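Long-range contact in PEXRD2 family secreted RXLR effector peptide, putative (Phytophthora infestans, PDB 3ZRG), which is a secreted effector that enhances the pathogen's colonization of Nicotiana benthamiana leaves and induces a weak cell death response there: residues M17-Y22 with K52-Y57. Numbering follows the deposited sequence. Where two conformers were deposited one is given.
Sequences MTVDDY and KKLLRY
K53 meets the phenol end of Y22. K53 CB lies 3.5 Å from Y22 OH, and the two side chains cross at about a right angle. The carbonyl O of K53 sits in the plane of the Y22 ring, at its edge. L54 reaches the other helix with one methyl. L54 CD1 lies 3.4 Å from V19 O. It also touches V19 CG1 and Y22 CD2. Y57 carries the polar part of the contact. With CG anti to the backbone N (chi1 -170°), its ring extends across to the turn before helix 19-25. There Y57 OH donates a hydrogen bond of 2.6 Å to M17 O. The C=O...donor angle is 140°, and the hydroxyl is tilted 15° from the carbonyl plane. T18 O lies at the edge of the same ring. Y57 CB packs 3.7 Å from Y22 CD2, and the two rings are set obliquely. The bonded M17 carbonyl directly precedes T18, the N-cap, which forms a capping box with D21: D21 N donates to T18 OG1 and T18 N to D21 OD2. M12 of helix 6-14 touches both tyrosines. V19 also packs on V19 of the second subunit. This partly buried joint between helices 19-25 and 49-63 belongs to the helical core of a WY-like effector domain.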
loop_
_atom_site.group_PDB
_atom_site.type_symbol
_atom_site.label_atom_id
_atom_site.label_comp_id
_atom_site.label_asym_id
_atom_site.label_seq_id
_atom_site.Cartn_x
_atom_site.Cartn_y
_atom_site.Cartn_z
ATOM N N MET A 17 -5.751 13.173 1.849
ATOM C CA MET A 17 -5.834 11.970 1.050
ATOM C C MET A 17 -5.111 10.797 1.734
ATOM O O MET A 17 -3.870 10.809 1.943
ATOM C CB MET A 17 -5.261 12.226 -0.345
ATOM C CG MET A 17 -5.709 11.219 -1.377
ATOM S SD MET A 17 -4.966 11.546 -2.988
ATOM C CE MET A 17 -5.532 13.216 -3.375
ATOM N N THR A 18 -5.881 9.776 2.119
ATOM C CA THR A 18 -5.271 8.559 2.605
ATOM C C THR A 18 -4.628 7.725 1.441
ATOM O O THR A 18 -4.873 7.991 0.257
ATOM C CB THR A 18 -6.279 7.660 3.338
ATOM O OG1 THR A 18 -7.280 7.280 2.407
ATOM C CG2 THR A 18 -6.903 8.379 4.584
ATOM N N VAL A 19 -3.812 6.745 1.818
ATOM C CA VAL A 19 -3.190 5.828 0.843
ATOM C C VAL A 19 -4.293 5.124 0.026
ATOM O O VAL A 19 -4.277 5.094 -1.222
ATOM C CB VAL A 19 -2.235 4.853 1.519
ATOM C CG1 VAL A 19 -1.762 3.822 0.516
ATOM C CG2 VAL A 19 -1.039 5.586 2.132
ATOM N N ASP A 20 -5.286 4.614 0.739
ATOM C CA ASP A 20 -6.479 4.019 0.109
ATOM C C ASP A 20 -7.270 4.996 -0.762
ATOM O O ASP A 20 -7.696 4.628 -1.867
ATOM C CB ASP A 20 -7.324 3.246 1.133
ATOM C CG ASP A 20 -7.485 3.984 2.442
ATOM O OD1 ASP A 20 -6.505 4.120 3.204
ATOM O OD2 ASP A 20 -8.623 4.429 2.681
ATOM N N ASP A 21 -7.404 6.258 -0.356
ATOM C CA ASP A 21 -8.019 7.274 -1.195
ATOM C C ASP A 21 -7.228 7.422 -2.524
ATOM O O ASP A 21 -7.813 7.519 -3.615
ATOM C CB ASP A 21 -8.045 8.646 -0.511
ATOM C CG ASP A 21 -9.069 8.782 0.616
ATOM O OD1 ASP A 21 -10.065 8.000 0.727
ATOM O OD2 ASP A 21 -8.871 9.763 1.391
ATOM N N TYR A 22 -5.909 7.475 -2.425
ATOM C CA TYR A 22 -5.085 7.667 -3.625
ATOM C C TYR A 22 -5.184 6.414 -4.528
ATOM O O TYR A 22 -5.317 6.538 -5.741
ATOM C CB TYR A 22 -3.633 7.942 -3.238
ATOM C CG TYR A 22 -2.735 8.263 -4.413
ATOM C CD1 TYR A 22 -3.164 9.069 -5.450
ATOM C CD2 TYR A 22 -1.422 7.809 -4.429
ATOM C CE1 TYR A 22 -2.322 9.394 -6.495
ATOM C CE2 TYR A 22 -0.581 8.103 -5.485
ATOM C CZ TYR A 22 -1.024 8.905 -6.490
ATOM O OH TYR A 22 -0.214 9.214 -7.548
ATOM N N LYS A 52 3.734 2.042 -8.486
ATOM C CA LYS A 52 4.947 2.763 -8.090
ATOM C C LYS A 52 4.549 4.081 -7.388
ATOM O O LYS A 52 5.090 4.419 -6.351
ATOM C CB LYS A 52 5.854 3.017 -9.296
ATOM C CG LYS A 52 7.210 3.669 -8.926
ATOM C CD LYS A 52 7.982 4.119 -10.139
ATOM C CE LYS A 52 8.491 2.967 -10.948
ATOM N NZ LYS A 52 9.505 2.147 -10.236
ATOM N N LYS A 53 3.593 4.798 -7.960
ATOM C CA LYS A 53 3.120 6.050 -7.402
ATOM C C LYS A 53 2.440 5.788 -6.083
ATOM O O LYS A 53 2.679 6.499 -5.096
ATOM C CB LYS A 53 2.123 6.745 -8.359
ATOM C CG LYS A 53 2.728 7.433 -9.585
ATOM C CD LYS A 53 1.527 7.990 -10.426
ATOM C CE LYS A 53 1.857 8.578 -11.741
ATOM N NZ LYS A 53 0.567 9.137 -12.267
ATOM N N LEU A 54 1.574 4.774 -6.038
ATOM C CA LEU A 54 0.869 4.453 -4.795
ATOM C C LEU A 54 1.826 4.143 -3.615
ATOM O O LEU A 54 1.671 4.635 -2.464
ATOM C CB LEU A 54 -0.099 3.302 -5.045
ATOM C CG LEU A 54 -0.918 2.904 -3.820
ATOM C CD1 LEU A 54 -1.814 4.089 -3.263
ATOM C CD2 LEU A 54 -1.692 1.639 -4.133
ATOM N N LEU A 55 2.840 3.335 -3.904
ATOM C CA LEU A 55 3.783 2.920 -2.872
ATOM C C LEU A 55 4.674 4.110 -2.483
ATOM O O LEU A 55 5.058 4.217 -1.338
ATOM C CB LEU A 55 4.594 1.736 -3.360
ATOM C CG LEU A 55 3.798 0.435 -3.450
ATOM C CD1 LEU A 55 4.740 -0.630 -4.085
ATOM C CD2 LEU A 55 3.247 0.012 -2.071
ATOM N N ARG A 56 5.010 4.996 -3.418
ATOM C CA ARG A 56 5.693 6.246 -3.124
ATOM C C ARG A 56 4.934 7.093 -2.087
ATOM O O ARG A 56 5.497 7.594 -1.106
ATOM C CB ARG A 56 5.825 7.041 -4.430
ATOM C CG ARG A 56 6.737 8.213 -4.309
ATOM C CD ARG A 56 8.023 7.778 -3.640
ATOM N NE ARG A 56 8.730 8.917 -3.094
ATOM C CZ ARG A 56 8.784 9.220 -1.800
ATOM N NH1 ARG A 56 8.192 8.435 -0.880
ATOM N NH2 ARG A 56 9.463 10.305 -1.444
ATOM N N TYR A 57 3.653 7.282 -2.372
ATOM C CA TYR A 57 2.746 8.035 -1.455
ATOM C C TYR A 57 2.642 7.368 -0.078
ATOM O O TYR A 57 2.701 8.036 0.931
ATOM C CB TYR A 57 1.392 8.281 -2.110
ATOM C CG TYR A 57 0.552 9.268 -1.289
ATOM C CD1 TYR A 57 1.053 10.517 -0.917
ATOM C CD2 TYR A 57 -0.699 8.919 -0.836
ATOM C CE1 TYR A 57 0.306 11.395 -0.202
ATOM C CE2 TYR A 57 -1.450 9.770 -0.083
ATOM C CZ TYR A 57 -0.958 11.026 0.239
ATOM O OH TYR A 57 -1.680 11.945 1.001
#